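Branched-chain phosphotransacylase (Enterococcus faecalis, PDB 1YCO) probably transfers branched-chain acyl groups between coenzyme A and inorganic phosphate. Local coordinates at residues I72-I77 and V251-S256; K97-H102 and V134-E139; S101-V106 and T113-D118; M105-A110 and H236-G241; K150-S155 and D214-P219. One frame throughout, in Å; residues are numbered along the deposited sequence.

Contact 1 of 5, residues I72-I77 and V251-S256; sequences ILLKGI and VLTSRS
Parallel strand pairing at the border of a five-stranded beta sheet brings L73, L74 and K75 against V251. Two backbone bonds fix the register: V251 N donates to L73 O at 2.8 Å with an N-H...O angle of 174°, and K75 N donates to V251 O at 2.9 Å. V251 is thus bonded to the residues before and after L74, the pattern expected of a parallel bridge. On the sheet face that carries L74, V251 CG2 lies 4.1 Å from I72 CG2, and V251 CB is 4.2 Å from L74 CG. Helix 259-274 packs on that side, touching both I72 and V251, while helix 80-87 meets L73 and K75 on the reverse. Within this chain, strand 250-252 is the outermost of five parallel strands in an alpha/beta/alpha layer, with 72-75 next to it and 2-7 beyond. K75 leaves its strand with CG anti to the backbone N (chi1 -176°). Its CD runs 3.9 Å from L252 CD2, then bends at chi3 and chi4 turn NZ to T253 O, a weak bond of 3.2 Å; its stronger acceptor is I78 O. Past the strand ends, I77 CD1 sits over the centre of one face of the R255 guanidinium, 3.3 Å from R255 CZ. The same guanidinium reaches E13 of helix 12-24 through NH2 in a salt bridge.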
# COMPACT_ATOMS: atom_id res chain seq x y z
N ILE A 72 12.06 -3.24 27.68
CA ILE A 72 11.89 -3.40 26.25
C ILE A 72 12.58 -4.67 25.76
O ILE A 72 13.69 -4.99 26.18
CB ILE A 72 12.49 -2.20 25.47
CG1 ILE A 72 11.75 -0.91 25.84
CG2 ILE A 72 12.37 -2.45 23.97
CD1 ILE A 72 12.44 0.35 25.32
N LEU A 73 11.90 -5.40 24.88
CA LEU A 73 12.45 -6.61 24.32
C LEU A 73 12.82 -6.32 22.87
O LEU A 73 12.05 -5.67 22.15
CB LEU A 73 11.42 -7.74 24.39
CG LEU A 73 11.90 -9.10 23.88
CD1 LEU A 73 13.06 -9.58 24.75
CD2 LEU A 73 10.75 -10.09 23.92
N LEU A 74 13.99 -6.78 22.44
CA LEU A 74 14.45 -6.55 21.08
C LEU A 74 15.02 -7.82 20.46
O LEU A 74 15.92 -8.45 21.01
CB LEU A 74 15.49 -5.43 21.08
CG LEU A 74 16.01 -4.91 19.74
CD1 LEU A 74 16.44 -3.45 19.89
CD2 LEU A 74 17.17 -5.77 19.25
N LYS A 75 14.49 -8.18 19.29
CA LYS A 75 14.92 -9.38 18.59
C LYS A 75 16.14 -9.16 17.69
O LYS A 75 16.03 -8.57 16.61
CB LYS A 75 13.78 -9.92 17.73
CG LYS A 75 14.11 -11.23 17.04
CD LYS A 75 13.04 -11.63 16.05
CE LYS A 75 13.34 -11.11 14.67
NZ LYS A 75 14.56 -11.74 14.09
N GLY A 76 17.29 -9.65 18.15
CA GLY A 76 18.51 -9.54 17.37
C GLY A 76 18.47 -10.59 16.28
O GLY A 76 17.50 -10.65 15.52
N ILE A 77 19.49 -11.44 16.20
CA ILE A 77 19.52 -12.50 15.19
C ILE A 77 19.00 -13.81 15.78
O ILE A 77 19.72 -14.51 16.49
CB ILE A 77 20.94 -12.69 14.63
CG1 ILE A 77 21.39 -11.42 13.90
CG2 ILE A 77 20.97 -13.88 13.65
CD1 ILE A 77 22.78 -11.52 13.30
N VAL A 251 10.45 -4.97 20.00
CA VAL A 251 10.98 -4.47 18.74
C VAL A 251 11.54 -5.63 17.90
O VAL A 251 12.36 -6.42 18.38
CB VAL A 251 12.11 -3.43 19.00
CG1 VAL A 251 12.63 -2.88 17.69
CG2 VAL A 251 11.61 -2.32 19.90
N LEU A 252 11.09 -5.73 16.66
CA LEU A 252 11.55 -6.77 15.76
C LEU A 252 12.61 -6.20 14.83
O LEU A 252 12.37 -5.20 14.15
CB LEU A 252 10.38 -7.34 14.96
CG LEU A 252 9.31 -8.06 15.78
CD1 LEU A 252 8.14 -8.49 14.89
CD2 LEU A 252 9.93 -9.26 16.46
N THR A 253 13.77 -6.84 14.80
CA THR A 253 14.87 -6.41 13.96
C THR A 253 15.26 -7.51 12.98
O THR A 253 15.18 -8.70 13.29
CB THR A 253 16.09 -6.01 14.84
OG1 THR A 253 16.03 -4.61 15.11
CG2 THR A 253 17.40 -6.35 14.16
N SER A 254 15.68 -7.11 11.78
CA SER A 254 16.11 -8.04 10.75
C SER A 254 17.50 -7.60 10.33
O SER A 254 17.74 -6.41 10.13
CB SER A 254 15.17 -7.98 9.54
OG SER A 254 15.64 -8.82 8.49
N ARG A 255 18.41 -8.55 10.19
CA ARG A 255 19.78 -8.25 9.81
C ARG A 255 19.84 -7.24 8.66
O ARG A 255 20.65 -6.31 8.68
CB ARG A 255 20.51 -9.54 9.42
CG ARG A 255 22.01 -9.40 9.26
CD ARG A 255 22.70 -10.75 9.32
NE ARG A 255 24.01 -10.65 9.95
CZ ARG A 255 24.65 -11.65 10.56
NH1 ARG A 255 24.09 -12.86 10.63
NH2 ARG A 255 25.83 -11.43 11.12
N SER A 256 18.97 -7.42 7.67
CA SER A 256 18.92 -6.53 6.52
C SER A 256 18.53 -5.09 6.88
O SER A 256 18.77 -4.16 6.10
CB SER A 256 17.93 -7.07 5.47
OG SER A 256 16.64 -7.25 6.03

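Contact 2 of 5, residues K97-H102 and V134-E139; sequences KPILSH and VENAKE
N136 reaches from its helix to S101 and I99. CB already touches the serine, with N136 CB 3.4 Å from S101 OG. CG stands anti to the carbonyl carbon (chi1 -82°), which sends the amide off the helix toward the backbone of 97-102. At the tip, ND2 donates twice: to S101 OG at 3.0 Å and to I99 O at 3.1 Å. Both acceptors lie close to the amide plane, 14° and 13° out of it, so each N-H has its own partner and the amide's rotation is fixed. OD1 faces a water 2.9 Å from N136 OD1, which accepts from I99 N at 3.0 Å and probably bridges the two; N136 therefore holds I99 by its carbonyl directly and probably by its N-H through solvent. Beside the amide, K97 CB passes 4.0 Å from N136 OD1. The lysine then bends at chi2 and meets E139, one helical turn on from N136, coming from the opposite direction. K97 NZ forms a salt bridge with E139 OE2 at 3.0 Å, on the syn side but somewhat out of the carboxylate plane. The contact thus ties the loop entering strand 101-107 to one side of helix 127-143, with V244 of strand 238-244 touching the side chains of both S101 and N136.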
# COMPACT_ATOMS: atom_id res chain seq x y z
N LYS A 97 -3.11 -7.93 27.07
CA LYS A 97 -4.16 -7.28 26.28
C LYS A 97 -4.85 -8.39 25.52
O LYS A 97 -4.22 -9.38 25.14
CB LYS A 97 -3.57 -6.27 25.29
CG LYS A 97 -2.99 -5.04 25.94
CD LYS A 97 -4.06 -4.31 26.70
CE LYS A 97 -3.53 -3.07 27.34
NZ LYS A 97 -4.65 -2.37 28.05
N PRO A 98 -6.17 -8.25 25.29
CA PRO A 98 -6.96 -9.26 24.56
C PRO A 98 -6.18 -9.91 23.41
O PRO A 98 -6.22 -11.13 23.23
CB PRO A 98 -8.16 -8.46 24.08
CG PRO A 98 -8.38 -7.51 25.21
CD PRO A 98 -6.98 -7.06 25.58
N ILE A 99 -5.48 -9.09 22.63
CA ILE A 99 -4.70 -9.60 21.50
C ILE A 99 -3.43 -8.79 21.27
O ILE A 99 -3.31 -7.66 21.75
CB ILE A 99 -5.50 -9.56 20.18
CG1 ILE A 99 -5.51 -8.14 19.64
CG2 ILE A 99 -6.93 -10.05 20.39
CD1 ILE A 99 -5.02 -8.03 18.22
N LEU A 100 -2.49 -9.37 20.53
CA LEU A 100 -1.25 -8.68 20.20
C LEU A 100 -1.43 -8.06 18.81
O LEU A 100 -2.14 -8.61 17.97
CB LEU A 100 -0.07 -9.66 20.16
CG LEU A 100 0.37 -10.36 21.46
CD1 LEU A 100 1.50 -11.35 21.16
CD2 LEU A 100 0.82 -9.33 22.48
N SER A 101 -0.80 -6.92 18.59
CA SER A 101 -0.88 -6.26 17.31
C SER A 101 0.45 -5.57 17.05
O SER A 101 1.32 -5.52 17.92
CB SER A 101 -2.02 -5.22 17.31
OG SER A 101 -1.78 -4.15 18.22
N HIS A 102 0.62 -5.04 15.85
CA HIS A 102 1.84 -4.33 15.56
C HIS A 102 1.41 -2.92 15.25
O HIS A 102 0.39 -2.68 14.58
CB HIS A 102 2.58 -4.95 14.38
CG HIS A 102 3.87 -4.26 14.05
ND1 HIS A 102 3.91 -3.02 13.44
CD2 HIS A 102 5.16 -4.62 14.27
CE1 HIS A 102 5.17 -2.65 13.29
NE2 HIS A 102 5.95 -3.60 13.79
N VAL A 134 -7.67 -1.39 17.13
CA VAL A 134 -7.92 0.03 17.34
C VAL A 134 -7.60 0.35 18.80
O VAL A 134 -6.82 1.27 19.08
CB VAL A 134 -9.40 0.38 17.02
CG1 VAL A 134 -9.70 1.82 17.38
CG2 VAL A 134 -9.67 0.15 15.53
N GLU A 135 -8.16 -0.41 19.73
CA GLU A 135 -7.90 -0.20 21.14
C GLU A 135 -6.40 -0.15 21.45
O GLU A 135 -5.93 0.78 22.10
CB GLU A 135 -8.56 -1.31 21.95
CG GLU A 135 -10.06 -1.38 21.75
CD GLU A 135 -10.78 -0.18 22.32
OE1 GLU A 135 -10.36 0.97 22.05
OE2 GLU A 135 -11.78 -0.38 23.05
N ASN A 136 -5.64 -1.14 20.97
CA ASN A 136 -4.19 -1.18 21.18
C ASN A 136 -3.51 0.11 20.67
O ASN A 136 -2.71 0.72 21.41
CB ASN A 136 -3.58 -2.42 20.47
CG ASN A 136 -3.71 -3.72 21.29
OD1 ASN A 136 -4.51 -3.82 22.23
ND2 ASN A 136 -2.92 -4.73 20.92
N ALA A 137 -3.81 0.52 19.43
CA ALA A 137 -3.24 1.74 18.85
C ALA A 137 -3.74 2.99 19.56
O ALA A 137 -3.00 3.97 19.71
CB ALA A 137 -3.55 1.82 17.35
N LYS A 138 -4.99 2.96 20.01
CA LYS A 138 -5.55 4.10 20.74
C LYS A 138 -4.79 4.28 22.04
O LYS A 138 -4.54 5.40 22.47
CB LYS A 138 -7.03 3.89 21.07
CG LYS A 138 -7.61 5.04 21.90
CD LYS A 138 -8.90 4.68 22.65
CE LYS A 138 -8.63 3.70 23.79
NZ LYS A 138 -9.85 3.23 24.50
N GLU A 139 -4.43 3.17 22.68
CA GLU A 139 -3.72 3.24 23.95
C GLU A 139 -2.29 3.75 23.77
O GLU A 139 -1.80 4.53 24.58
CB GLU A 139 -3.71 1.87 24.63
CG GLU A 139 -5.12 1.34 24.88
CD GLU A 139 -5.14 -0.00 25.58
OE1 GLU A 139 -4.29 -0.87 25.26
OE2 GLU A 139 -6.03 -0.20 26.44
O HOH W 1 -6.22 -6.16 22.34

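Contact 3 of 5, residues S101-V106 and T113-D118; sequences SHVAMV and TFLLTD
Backbone hydrogen bonds between A104 and L116, and between V106 and F114, set the register here. A104 N to L116 O and L116 N to A104 O are both 2.8 Å, and V106 N meets F114 O at 2.9 Å with the reciprocal bond from F114 N also made. V103 with T117 and M105 with L115 are the intervening non-hydrogen-bonded pairs. Polar side chains close the open end of the ladder. H102 O accepts two donors from opposite faces of its carbonyl plane, D118 N at 2.8 Å and T117 OG1 at 2.9 Å. D118 returns a bond to the same residue: H102 N reaches D118 OD2 at 3.2 Å from well above the carboxylate plane (56°), while OD1 is held by N122 ND2. A water 2.7 Å from T117 OG1 donates to it and also bonds S101 OG, which N136 ND2 of helix 127-143 holds as well. The whole is a beta hairpin, strand 101-107 followed by 113-117, at 155° between strand directions, and it lies within a mixed six-stranded sheet. Apolar contacts divide between its faces. V106 and F114 point the same way: V106 CB lies over the ring face, 4.1 Å from the F114 centroid, a CH-pi contact; chi1 of 61° sets the F114 ring between its backbone N and carbonyl carbon, on the side of V106. On the face of V103, M105, L115 and T117, M105 CB is 4.0 Å from L115 CD2, and helix 127-143 packs there against L115 and T117.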
# COMPACT_ATOMS: atom_id res chain seq x y z
N SER A 101 -0.80 -6.92 18.59
CA SER A 101 -0.88 -6.26 17.31
C SER A 101 0.45 -5.57 17.05
O SER A 101 1.32 -5.52 17.92
CB SER A 101 -2.02 -5.22 17.31
OG SER A 101 -1.78 -4.15 18.22
N HIS A 102 0.62 -5.04 15.85
CA HIS A 102 1.84 -4.33 15.56
C HIS A 102 1.41 -2.92 15.25
O HIS A 102 0.39 -2.68 14.58
CB HIS A 102 2.58 -4.95 14.38
CG HIS A 102 3.87 -4.26 14.05
ND1 HIS A 102 3.91 -3.02 13.44
CD2 HIS A 102 5.16 -4.62 14.27
CE1 HIS A 102 5.17 -2.65 13.29
NE2 HIS A 102 5.95 -3.60 13.79
N VAL A 103 2.17 -1.98 15.77
CA VAL A 103 1.91 -0.57 15.58
C VAL A 103 3.21 0.12 15.17
O VAL A 103 4.25 -0.10 15.77
CB VAL A 103 1.39 0.10 16.88
CG1 VAL A 103 1.35 1.62 16.72
CG2 VAL A 103 0.01 -0.44 17.22
N ALA A 104 3.11 0.97 14.16
CA ALA A 104 4.26 1.70 13.66
C ALA A 104 4.02 3.20 13.77
O ALA A 104 2.88 3.68 13.67
CB ALA A 104 4.53 1.33 12.20
N MET A 105 5.11 3.94 13.97
CA MET A 105 5.03 5.39 14.02
C MET A 105 5.68 5.89 12.74
O MET A 105 6.80 5.49 12.40
CB MET A 105 5.77 5.97 15.24
CG MET A 105 5.82 7.50 15.21
SD MET A 105 5.52 8.33 16.77
CE MET A 105 7.20 8.75 17.28
N VAL A 106 4.97 6.74 12.02
CA VAL A 106 5.44 7.29 10.75
C VAL A 106 5.63 8.81 10.78
O VAL A 106 4.75 9.55 11.20
CB VAL A 106 4.44 6.98 9.61
CG1 VAL A 106 5.03 7.35 8.27
CG2 VAL A 106 4.05 5.51 9.63
N THR A 113 2.71 13.47 10.98
CA THR A 113 2.98 12.27 11.74
C THR A 113 1.72 11.47 12.02
O THR A 113 0.63 12.04 12.15
CB THR A 113 3.64 12.62 13.07
OG1 THR A 113 4.76 13.47 12.83
CG2 THR A 113 4.12 11.36 13.78
N PHE A 114 1.87 10.16 12.13
CA PHE A 114 0.74 9.30 12.43
C PHE A 114 1.12 7.86 12.70
O PHE A 114 2.19 7.39 12.32
CB PHE A 114 -0.28 9.34 11.29
CG PHE A 114 0.25 8.86 9.97
CD1 PHE A 114 0.48 7.51 9.74
CD2 PHE A 114 0.50 9.76 8.94
CE1 PHE A 114 0.94 7.07 8.51
CE2 PHE A 114 0.96 9.33 7.71
CZ PHE A 114 1.17 7.98 7.49
N LEU A 115 0.23 7.15 13.36
CA LEU A 115 0.47 5.76 13.66
C LEU A 115 -0.20 4.92 12.58
O LEU A 115 -1.24 5.29 12.03
CB LEU A 115 -0.08 5.41 15.05
CG LEU A 115 0.40 6.28 16.22
CD1 LEU A 115 -0.15 5.70 17.54
CD2 LEU A 115 1.92 6.32 16.28
N LEU A 116 0.44 3.81 12.24
CA LEU A 116 -0.06 2.87 11.25
C LEU A 116 -0.18 1.54 11.97
O LEU A 116 0.75 1.12 12.66
CB LEU A 116 0.94 2.73 10.10
CG LEU A 116 0.61 1.68 9.02
CD1 LEU A 116 -0.74 1.95 8.38
CD2 LEU A 116 1.71 1.69 7.97
N THR A 117 -1.31 0.87 11.84
CA THR A 117 -1.38 -0.37 12.54
C THR A 117 -1.87 -1.62 11.89
O THR A 117 -2.88 -1.70 11.17
CB THR A 117 -2.09 -0.23 13.91
OG1 THR A 117 -2.24 -1.53 14.48
CG2 THR A 117 -3.43 0.43 13.76
N ASP A 118 -1.03 -2.60 12.20
CA ASP A 118 -1.10 -3.98 11.84
C ASP A 118 -0.71 -4.43 10.47
O ASP A 118 -1.54 -4.88 9.69
CB ASP A 118 -2.42 -4.56 12.28
CG ASP A 118 -2.21 -5.80 13.14
OD1 ASP A 118 -3.22 -6.42 13.54
OD2 ASP A 118 -1.02 -6.13 13.39
O HOH W 2 -3.01 -1.72 17.09
O HOH W 3 2.17 -1.70 11.86

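Contact 4 of 5, residues M105-A110 and H236-G241; sequences MVELPA and HAKVGG
M105 N donates to G240 O at 2.7 Å, the shortest polar bond of this pairing, and G240 N answers to M105 O at 3.0 Å. Two residues along, the same reciprocal arrangement recurs: E107 N meets K238 O at 2.8 Å and K238 N meets E107 O at 2.9 Å. V106 and V239 form the non-hydrogen-bonded pair between them, and the alternation defines an antiparallel ladder whose strand directions differ by 172°. CA-H...O contacts fill in the ladder, among them V239 CA to M105 O. Side chains then sort by face. With V106 and V239 goes A237, whose CB lies 3.9 Å from V106 CG1. A237 CB is also 3.7 Å from L108 CD2; this leucine keeps CG beside its backbone N (chi1 -66°), and its methyl leans back over the alanine although its CB leaves in the other direction. L231 of helix 221-234 packs on V106 and A237 here. On the face that carries M105, the side chains of E107 and K238 cross: E107 OE1 lies 3.7 Å from K238 NZ, a long salt bridge, and CB of each residue touches the other. Beyond the strand ends, P109 CG sits 4.0 Å from H236 CB, the two side chains meeting at about a right angle. H236 leaves helix 221-234 with positive phi, and the chain then turns into strand 238-244. The arrangement is that of an antiparallel strand, 238-244, outermost within this chain, added to the hairpin strand 101-107 at one border of the mixed six-stranded sheet.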
# COMPACT_ATOMS: atom_id res chain seq x y z
N MET A 105 5.11 3.94 13.97
CA MET A 105 5.03 5.39 14.02
C MET A 105 5.68 5.89 12.74
O MET A 105 6.80 5.49 12.40
CB MET A 105 5.77 5.97 15.24
CG MET A 105 5.82 7.50 15.21
SD MET A 105 5.52 8.33 16.77
CE MET A 105 7.20 8.75 17.28
N VAL A 106 4.97 6.74 12.02
CA VAL A 106 5.44 7.29 10.75
C VAL A 106 5.63 8.81 10.78
O VAL A 106 4.75 9.55 11.20
CB VAL A 106 4.44 6.98 9.61
CG1 VAL A 106 5.03 7.35 8.27
CG2 VAL A 106 4.05 5.51 9.63
N GLU A 107 6.80 9.27 10.34
CA GLU A 107 7.09 10.69 10.30
C GLU A 107 7.40 11.12 8.87
O GLU A 107 8.40 10.67 8.28
CB GLU A 107 8.27 11.02 11.22
CG GLU A 107 7.97 10.85 12.70
CD GLU A 107 9.15 11.20 13.61
OE1 GLU A 107 9.70 12.31 13.45
OE2 GLU A 107 9.50 10.37 14.48
N LEU A 108 6.55 11.97 8.31
CA LEU A 108 6.73 12.45 6.95
C LEU A 108 7.67 13.66 6.88
O LEU A 108 7.87 14.35 7.88
CB LEU A 108 5.38 12.79 6.34
CG LEU A 108 4.49 11.56 6.15
CD1 LEU A 108 3.12 12.02 5.66
CD2 LEU A 108 5.13 10.59 5.16
N PRO A 109 8.25 13.91 5.69
CA PRO A 109 9.19 15.01 5.39
C PRO A 109 8.97 16.33 6.14
O PRO A 109 9.84 16.76 6.91
CB PRO A 109 9.05 15.16 3.89
CG PRO A 109 8.95 13.75 3.46
CD PRO A 109 7.96 13.16 4.46
N ALA A 110 7.84 16.98 5.90
CA ALA A 110 7.56 18.24 6.58
C ALA A 110 7.42 17.92 8.07
O ALA A 110 8.41 17.87 8.79
CB ALA A 110 6.28 18.87 6.04
N HIS A 236 10.23 9.02 1.79
CA HIS A 236 11.26 9.63 2.65
C HIS A 236 10.78 9.71 4.08
O HIS A 236 11.19 10.57 4.84
CB HIS A 236 11.62 11.05 2.18
CG HIS A 236 12.25 11.10 0.83
ND1 HIS A 236 13.53 10.67 0.59
CD2 HIS A 236 11.74 11.44 -0.38
CE1 HIS A 236 13.79 10.74 -0.70
NE2 HIS A 236 12.71 11.20 -1.31
N ALA A 237 9.88 8.80 4.44
CA ALA A 237 9.34 8.79 5.78
C ALA A 237 10.20 8.00 6.75
O ALA A 237 10.86 7.03 6.36
CB ALA A 237 7.93 8.22 5.75
N LYS A 238 10.20 8.44 8.00
CA LYS A 238 10.92 7.74 9.06
C LYS A 238 9.86 6.85 9.71
O LYS A 238 8.76 7.31 10.02
CB LYS A 238 11.51 8.74 10.07
CG LYS A 238 12.56 9.67 9.46
CD LYS A 238 13.35 10.44 10.51
CE LYS A 238 12.45 11.33 11.36
NZ LYS A 238 13.24 12.06 12.40
N VAL A 239 10.19 5.58 9.88
CA VAL A 239 9.23 4.64 10.45
C VAL A 239 9.85 3.77 11.53
O VAL A 239 10.98 3.32 11.41
CB VAL A 239 8.66 3.71 9.36
CG1 VAL A 239 7.58 2.84 9.96
CG2 VAL A 239 8.09 4.54 8.22
N GLY A 240 9.09 3.55 12.60
CA GLY A 240 9.52 2.72 13.70
C GLY A 240 8.36 1.83 14.11
O GLY A 240 7.20 2.26 14.11
N GLY A 241 8.64 0.59 14.47
CA GLY A 241 7.55 -0.30 14.85
C GLY A 241 7.79 -1.15 16.08
O GLY A 241 8.93 -1.50 16.40

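Contact 5 of 5, residues K150-S155 and D214-P219; sequences KIALLS and DILVVP
I151 and I215 lie side by side and point the same way, I151 CG1 4.1 Å from I215 CD1, as expected of paired residues on parallel strands. L153 and V217 repeat the pattern two residues on, L153 CD2 reaching V217 CB at 3.8 Å. V217 also crosses I151 obliquely, bringing their CG2 methyls to 3.6 Å, so this face is closely packed. On the other face, L154 CD1 touches L216 CB and V218 CG1, its CB being 3.5 Å from V217 O. Backbone bonds hold the register, among them A152 N to I215 O and L154 N to V217 O. At the start, D214 folds back, a chi1 of -60° turning its carboxylate to the backbone N side, and its OD2 accepts K150 N at 2.8 Å through the anti lone pair, nearly straight at 170°. K150 O accepts both D214 N and I215 N, so D214 joins the ladder by side chain and backbone together; K150 NZ turns instead to D212. Strand 150-154 lies between 184-189 and 215-217, with helix 165-177 against L153 and helix 127-143 against I151, I215 and V217.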
# COMPACT_ATOMS: atom_id res chain seq x y z
N LYS A 150 -7.56 10.72 16.28
CA LYS A 150 -8.44 10.44 15.17
C LYS A 150 -7.97 9.12 14.56
O LYS A 150 -6.79 8.95 14.20
CB LYS A 150 -8.41 11.58 14.14
CG LYS A 150 -8.93 12.89 14.72
CD LYS A 150 -9.13 13.97 13.69
CE LYS A 150 -9.51 15.29 14.38
NZ LYS A 150 -10.12 16.29 13.44
N ILE A 151 -8.90 8.18 14.47
CA ILE A 151 -8.64 6.85 13.95
C ILE A 151 -9.45 6.58 12.70
O ILE A 151 -10.68 6.41 12.73
CB ILE A 151 -8.95 5.79 15.02
CG1 ILE A 151 -8.20 6.18 16.31
CG2 ILE A 151 -8.53 4.41 14.55
CD1 ILE A 151 -8.47 5.29 17.51
N ALA A 152 -8.74 6.55 11.59
CA ALA A 152 -9.31 6.32 10.29
C ALA A 152 -9.22 4.85 9.88
O ALA A 152 -8.15 4.24 9.90
CB ALA A 152 -8.61 7.19 9.25
N LEU A 153 -10.38 4.30 9.53
CA LEU A 153 -10.48 2.92 9.08
C LEU A 153 -10.39 3.00 7.56
O LEU A 153 -11.34 3.38 6.88
CB LEU A 153 -11.82 2.34 9.51
CG LEU A 153 -12.04 2.48 11.02
CD1 LEU A 153 -13.38 1.87 11.42
CD2 LEU A 153 -10.89 1.78 11.76
N LEU A 154 -9.22 2.64 7.04
CA LEU A 154 -8.94 2.70 5.62
C LEU A 154 -9.61 1.68 4.72
O LEU A 154 -9.72 0.51 5.06
CB LEU A 154 -7.44 2.58 5.39
CG LEU A 154 -6.58 3.79 5.72
CD1 LEU A 154 -5.14 3.43 5.36
CD2 LEU A 154 -7.03 5.00 4.90
N SER A 155 -10.04 2.16 3.56
CA SER A 155 -10.67 1.32 2.55
C SER A 155 -10.44 1.97 1.18
O SER A 155 -10.11 3.15 1.11
CB SER A 155 -12.16 1.16 2.83
OG SER A 155 -12.75 0.26 1.92
N ASP A 214 -4.77 10.65 13.15
CA ASP A 214 -3.60 10.39 13.98
C ASP A 214 -3.15 8.93 13.91
O ASP A 214 -1.99 8.59 14.18
CB ASP A 214 -3.91 10.77 15.42
CG ASP A 214 -4.25 12.23 15.55
OD1 ASP A 214 -3.36 13.06 15.27
OD2 ASP A 214 -5.40 12.54 15.92
N ILE A 215 -4.09 8.07 13.54
CA ILE A 215 -3.82 6.66 13.43
C ILE A 215 -4.53 6.13 12.20
O ILE A 215 -5.71 6.42 11.97
CB ILE A 215 -4.36 5.88 14.64
CG1 ILE A 215 -3.71 6.40 15.92
CG2 ILE A 215 -4.11 4.38 14.45
CD1 ILE A 215 -4.26 5.79 17.18
N LEU A 216 -3.82 5.34 11.42
CA LEU A 216 -4.42 4.75 10.24
C LEU A 216 -4.54 3.26 10.56
O LEU A 216 -3.61 2.67 11.09
CB LEU A 216 -3.53 4.96 9.02
CG LEU A 216 -3.16 6.40 8.62
CD1 LEU A 216 -2.24 6.36 7.39
CD2 LEU A 216 -4.41 7.21 8.31
N VAL A 217 -5.70 2.69 10.28
CA VAL A 217 -5.96 1.27 10.50
C VAL A 217 -6.30 0.61 9.15
O VAL A 217 -7.29 0.96 8.49
CB VAL A 217 -7.15 1.05 11.48
CG1 VAL A 217 -7.35 -0.44 11.75
CG2 VAL A 217 -6.90 1.78 12.77
N VAL A 218 -5.46 -0.34 8.74
CA VAL A 218 -5.63 -1.07 7.48
C VAL A 218 -6.45 -2.33 7.68
O VAL A 218 -6.63 -2.80 8.79
CB VAL A 218 -4.27 -1.46 6.88
CG1 VAL A 218 -3.47 -0.20 6.57
CG2 VAL A 218 -3.52 -2.35 7.87
N PRO A 219 -6.97 -2.90 6.57
CA PRO A 219 -7.80 -4.12 6.61
C PRO A 219 -6.97 -5.40 6.71
O PRO A 219 -7.38 -6.37 7.34
CB PRO A 219 -8.56 -4.08 5.28
CG PRO A 219 -8.37 -2.71 4.75
CD PRO A 219 -7.01 -2.30 5.22

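How the contacts relate
Contacts 2 to 5 all reach the mixed six-stranded sheet, whereas contact 1 belongs to the separate parallel sheet. Contacts 3 and 4 share M105 and V106, their centres 10 Å apart, with strand 101-107 bonded on its two edges. Contact 5 continues the sheet on the far side: L115 N and D214 O, 2.8 Å apart, are a probable hydrogen bond. Contact 2 brings helix 127-143 onto it, A137 CB lying 3.9 Å from T117 CG2. Contact 1 is about 26 Å from contact 5, centre to centre, but touches contact 4, V251 CG1 being 4.2 Å from G241 O. By analogy with relatives, the active site probably lies in the cleft between the two sheet-bearing domains, but nothing in these contacts locates it.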